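Shikimate dehydrogenase (NADP(+)) (Peptoclostridium difficile, PDB 5DZS) probably catalyses the reversible NADPH-linked reduction of 3-dehydroshikimate to shikimate, a step of chorismate biosynthesis on the way to the aromatic amino acids. Local coordinates at residues L170-A181 and I199-I210. Residues are numbered along the deposited sequence; the frame is centred on the assembly and turned at random.
Sequences LKHIKGDIILNA and IIQNFDILIDLI
Asp208 OD1 is gripped from opposite faces of its carboxylate: Asn180 ND2 donates to OD1 across the strands (2.8 Å, N-H...O 159°), and Ile210 N, 3.1 Å from OD1, closes an Asx turn. With chi1 at 178° the Asn180 side chain is trans to the backbone nitrogen, and the amide reaches the carboxylate with OD1 13° out of the amide plane; Thr182 meets the amide oxygen and Thr216 holds Asp208 OD2. Parallel pairing of 177-180 with 205-208 follows from the alternating bonds Ile178 N to Ile205 O (3.0 Å), Ile207 N to Ile178 O and Asn180 N to Ile207 O (2.8 Å). At the strand entrance Asp176 O accepts from both Ile205 N and Asp204 N, the latter standing above the carbonyl plane. Asp176 OD1 and Asp204 OD2 are 3.9 Å apart; a water donating to both probably eases the repulsion, while Val120 N holds Asp176 OD2. Gly175 N lies over one face of the Phe203 ring; over the opposite face Ile178 CB makes a CH-pi contact, 4.0 Å from the ring centroid. Leu170 CG packs against Ile199 CG2 (3.8 Å). These strands belong to a beta-alpha-beta unit of the parallel, Rossmann-type sheet; the doubly held Asp208 probably steadies the turn that contains Leu209, a predicted NADP(+)-binding residue.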
loop_
_atom_site.group_PDB
_atom_site.type_symbol
_atom_site.label_atom_id
_atom_site.label_comp_id
_atom_site.label_asym_id
_atom_site.label_seq_id
_atom_site.Cartn_x
_atom_site.Cartn_y
_atom_site.Cartn_z
ATOM N N LEU B 170 10.545 32.446 20.346
ATOM C CA LEU B 170 11.179 31.175 20.670
ATOM C C LEU B 170 12.260 31.310 21.732
ATOM O O LEU B 170 12.550 30.352 22.444
ATOM C CB LEU B 170 11.781 30.561 19.403
ATOM C CG LEU B 170 12.515 29.230 19.569
ATOM C CD1 LEU B 170 11.617 28.156 20.168
ATOM C CD2 LEU B 170 13.046 28.775 18.220
ATOM N N LYS B 171 12.842 32.507 21.843
ATOM C CA LYS B 171 13.898 32.764 22.813
ATOM C C LYS B 171 13.446 32.496 24.247
ATOM O O LYS B 171 14.268 32.159 25.099
ATOM C CB LYS B 171 14.383 34.215 22.718
ATOM C CG LYS B 171 15.040 34.608 21.405
ATOM C CD LYS B 171 15.532 36.054 21.469
ATOM C CE LYS B 171 16.159 36.482 20.151
ATOM N NZ LYS B 171 16.583 37.908 20.158
ATOM N N HIS B 172 12.144 32.634 24.502
ATOM C CA HIS B 172 11.590 32.442 25.849
ATOM C C HIS B 172 10.833 31.126 26.042
ATOM O O HIS B 172 10.139 30.958 27.043
ATOM C CB HIS B 172 10.658 33.611 26.197
ATOM C CG HIS B 172 11.216 34.948 25.832
ATOM N ND1 HIS B 172 12.210 35.565 26.562
ATOM C CD2 HIS B 172 10.920 35.788 24.812
ATOM C CE1 HIS B 172 12.508 36.724 26.001
ATOM N NE2 HIS B 172 11.737 36.884 24.940
ATOM N N ILE B 173 10.947 30.196 25.095
ATOM C CA ILE B 173 10.265 28.905 25.233
ATOM C C ILE B 173 11.229 27.827 25.708
ATOM O O ILE B 173 12.335 27.673 25.173
ATOM C CB ILE B 173 9.587 28.435 23.917
ATOM C CG1 ILE B 173 8.245 29.139 23.706
ATOM C CG2 ILE B 173 9.238 26.952 23.989
ATOM C CD1 ILE B 173 8.326 30.639 23.618
ATOM N N LYS B 174 10.784 27.068 26.701
ATOM C CA LYS B 174 11.547 25.954 27.236
ATOM C C LYS B 174 10.709 24.693 26.993
ATOM O O LYS B 174 9.506 24.684 27.255
ATOM C CB LYS B 174 11.822 26.154 28.728
ATOM C CG LYS B 174 12.407 27.526 29.059
ATOM C CD LYS B 174 12.624 27.762 30.550
ATOM C CE LYS B 174 13.896 27.118 31.090
ATOM N NZ LYS B 174 13.902 25.630 31.061
ATOM N N GLY B 175 11.331 23.641 26.477
ATOM C CA GLY B 175 10.602 22.405 26.215
ATOM C C GLY B 175 11.472 21.167 26.192
ATOM O O GLY B 175 12.662 21.218 26.495
ATOM N N ASP B 176 10.857 20.049 25.828
ATOM C CA ASP B 176 11.546 18.764 25.751
ATOM C C ASP B 176 12.267 18.556 24.428
ATOM O O ASP B 176 13.453 18.236 24.398
ATOM C CB ASP B 176 10.531 17.629 25.919
ATOM C CG ASP B 176 9.884 17.630 27.283
ATOM O OD1 ASP B 176 10.575 17.261 28.252
ATOM O OD2 ASP B 176 8.685 17.973 27.386
ATOM N N ILE B 177 11.534 18.739 23.332
ATOM C CA ILE B 177 12.038 18.456 21.995
ATOM C C ILE B 177 12.038 19.643 21.046
ATOM O O ILE B 177 11.077 20.415 20.998
ATOM C CB ILE B 177 11.146 17.377 21.330
ATOM C CG1 ILE B 177 11.225 16.059 22.107
ATOM C CG2 ILE B 177 11.529 17.165 19.870
ATOM C CD1 ILE B 177 10.108 15.090 21.774
ATOM N N ILE B 178 13.135 19.799 20.315
ATOM C CA ILE B 178 13.202 20.786 19.244
ATOM C C ILE B 178 13.584 20.015 17.977
ATOM O O ILE B 178 14.612 19.316 17.922
ATOM C CB ILE B 178 14.121 21.987 19.558
ATOM C CG1 ILE B 178 13.996 23.055 18.458
ATOM C CG2 ILE B 178 15.567 21.557 19.774
ATOM C CD1 ILE B 178 14.646 24.377 18.823
ATOM N N LEU B 179 12.740 20.156 16.966
ATOM C CA LEU B 179 12.898 19.437 15.708
ATOM C C LEU B 179 13.124 20.415 14.554
ATOM O O LEU B 179 12.331 21.361 14.346
ATOM C CB LEU B 179 11.679 18.556 15.485
ATOM C CG LEU B 179 11.677 17.657 14.229
ATOM C CD1 LEU B 179 10.875 16.390 14.456
ATOM C CD2 LEU B 179 11.177 18.398 13.000
ATOM N N ASN B 180 14.221 20.207 13.834
ATOM C CA ASN B 180 14.538 21.041 12.686
ATOM C C ASN B 180 13.932 20.515 11.388
ATOM O O ASN B 180 14.380 19.488 10.859
ATOM C CB ASN B 180 16.045 21.141 12.475
ATOM C CG ASN B 180 16.390 21.969 11.253
ATOM O OD1 ASN B 180 15.766 23.000 11.000
ATOM N ND2 ASN B 180 17.366 21.514 10.478
ATOM N N ALA B 181 12.932 21.225 10.879
ATOM C CA ALA B 181 12.299 20.895 9.601
ATOM C C ALA B 181 12.651 21.946 8.532
ATOM O O ALA B 181 11.978 22.021 7.507
ATOM C CB ALA B 181 10.790 20.798 9.759
ATOM N N ILE B 199 18.980 29.138 22.461
ATOM C CA ILE B 199 17.680 28.484 22.284
ATOM C C ILE B 199 17.861 26.976 22.459
ATOM O O ILE B 199 17.064 26.322 23.134
ATOM C CB ILE B 199 17.054 28.801 20.905
ATOM C CG1 ILE B 199 16.590 30.265 20.863
ATOM C CG2 ILE B 199 15.875 27.861 20.602
ATOM C CD1 ILE B 199 16.140 30.732 19.489
ATOM N N ILE B 200 18.926 26.432 21.875
ATOM C CA ILE B 200 19.207 24.998 21.992
ATOM C C ILE B 200 19.368 24.592 23.451
ATOM O O ILE B 200 18.977 23.503 23.860
ATOM C CB ILE B 200 20.460 24.590 21.190
ATOM C CG1 ILE B 200 20.176 24.759 19.693
ATOM C CG2 ILE B 200 20.828 23.141 21.487
ATOM C CD1 ILE B 200 21.351 24.479 18.779
ATOM N N GLN B 201 19.924 25.491 24.246
ATOM C CA GLN B 201 20.118 25.207 25.654
ATOM C C GLN B 201 18.794 24.947 26.394
ATOM O O GLN B 201 18.787 24.250 27.402
ATOM C CB GLN B 201 20.878 26.357 26.298
ATOM C CG GLN B 201 21.371 26.076 27.700
ATOM C CD GLN B 201 22.288 27.167 28.192
ATOM O OE1 GLN B 201 22.602 28.103 27.452
ATOM N NE2 GLN B 201 22.732 27.056 29.439
ATOM N N ASN B 202 17.676 25.465 25.870
ATOM C CA ASN B 202 16.370 25.304 26.530
ATOM C C ASN B 202 15.604 24.016 26.203
ATOM O O ASN B 202 14.438 23.882 26.583
ATOM C CB ASN B 202 15.468 26.519 26.234
ATOM C CG ASN B 202 16.009 27.814 26.809
ATOM O OD1 ASN B 202 16.765 27.814 27.786
ATOM N ND2 ASN B 202 15.600 28.934 26.219
ATOM N N PHE B 203 16.253 23.079 25.515
ATOM C CA PHE B 203 15.614 21.812 25.143
ATOM C C PHE B 203 16.487 20.638 25.548
ATOM O O PHE B 203 17.692 20.799 25.729
ATOM C CB PHE B 203 15.268 21.803 23.638
ATOM C CG PHE B 203 14.221 22.814 23.288
ATOM C CD1 PHE B 203 14.569 24.139 23.070
ATOM C CD2 PHE B 203 12.878 22.467 23.264
ATOM C CE1 PHE B 203 13.599 25.093 22.805
ATOM C CE2 PHE B 203 11.906 23.411 22.990
ATOM C CZ PHE B 203 12.266 24.727 22.763
ATOM N N ASP B 204 15.860 19.477 25.726
ATOM C CA ASP B 204 16.553 18.245 26.125
ATOM C C ASP B 204 16.921 17.337 24.953
ATOM O O ASP B 204 17.931 16.630 25.008
ATOM C CB ASP B 204 15.668 17.427 27.073
ATOM C CG ASP B 204 15.443 18.101 28.407
ATOM O OD1 ASP B 204 16.312 18.880 28.859
ATOM O OD2 ASP B 204 14.395 17.826 29.024
ATOM N N ILE B 205 16.099 17.358 23.904
ATOM C CA ILE B 205 16.283 16.471 22.749
ATOM C C ILE B 205 16.245 17.269 21.452
ATOM O O ILE B 205 15.354 18.101 21.265
ATOM C CB ILE B 205 15.154 15.419 22.702
ATOM C CG1 ILE B 205 15.095 14.645 24.033
ATOM C CG2 ILE B 205 15.336 14.479 21.514
ATOM C CD1 ILE B 205 13.880 13.750 24.172
ATOM N N LEU B 206 17.243 17.061 20.598
ATOM C CA LEU B 206 17.284 17.700 19.292
ATOM C C LEU B 206 17.085 16.662 18.209
ATOM O O LEU B 206 17.767 15.640 18.193
ATOM C CB LEU B 206 18.616 18.397 19.014
ATOM C CG LEU B 206 18.904 19.742 19.665
ATOM C CD1 LEU B 206 19.131 19.566 21.154
ATOM C CD2 LEU B 206 20.125 20.361 18.997
ATOM N N ILE B 207 16.160 16.927 17.296
ATOM C CA ILE B 207 15.945 16.044 16.161
ATOM C C ILE B 207 16.174 16.854 14.899
ATOM O O ILE B 207 15.545 17.887 14.693
ATOM C CB ILE B 207 14.525 15.444 16.154
ATOM C CG1 ILE B 207 14.317 14.622 17.436
ATOM C CG2 ILE B 207 14.314 14.589 14.906
ATOM C CD1 ILE B 207 12.902 14.133 17.630
ATOM N N ASP B 208 17.093 16.398 14.058
ATOM C CA ASP B 208 17.359 17.102 12.806
ATOM C C ASP B 208 16.976 16.196 11.646
ATOM O O ASP B 208 17.502 15.107 11.530
ATOM C CB ASP B 208 18.841 17.501 12.727
ATOM C CG ASP B 208 19.111 18.567 11.665
ATOM O OD1 ASP B 208 18.195 18.879 10.862
ATOM O OD2 ASP B 208 20.236 19.110 11.655
ATOM N N LEU B 209 16.059 16.640 10.795
ATOM C CA LEU B 209 15.651 15.812 9.658
ATOM C C LEU B 209 16.712 15.798 8.567
ATOM O O LEU B 209 16.680 14.945 7.670
ATOM C CB LEU B 209 14.296 16.249 9.106
ATOM C CG LEU B 209 13.134 16.210 10.105
ATOM C CD1 LEU B 209 11.802 16.485 9.417
ATOM C CD2 LEU B 209 13.088 14.892 10.871
ATOM N N ILE B 210 17.655 16.725 8.644
ATOM C CA ILE B 210 18.741 16.791 7.683
ATOM C C ILE B 210 19.764 15.714 7.977
ATOM O O ILE B 210 19.972 15.317 9.127
ATOM C CB ILE B 210 19.476 18.151 7.756
ATOM C CG1 ILE B 210 18.520 19.311 7.433
ATOM C CG2 ILE B 210 20.684 18.169 6.831
ATOM C CD1 ILE B 210 17.871 19.242 6.063
HETATM O O HOH W 1 14.273 28.893 23.563
HETATM O O HOH W 2 12.775 15.472 28.029
#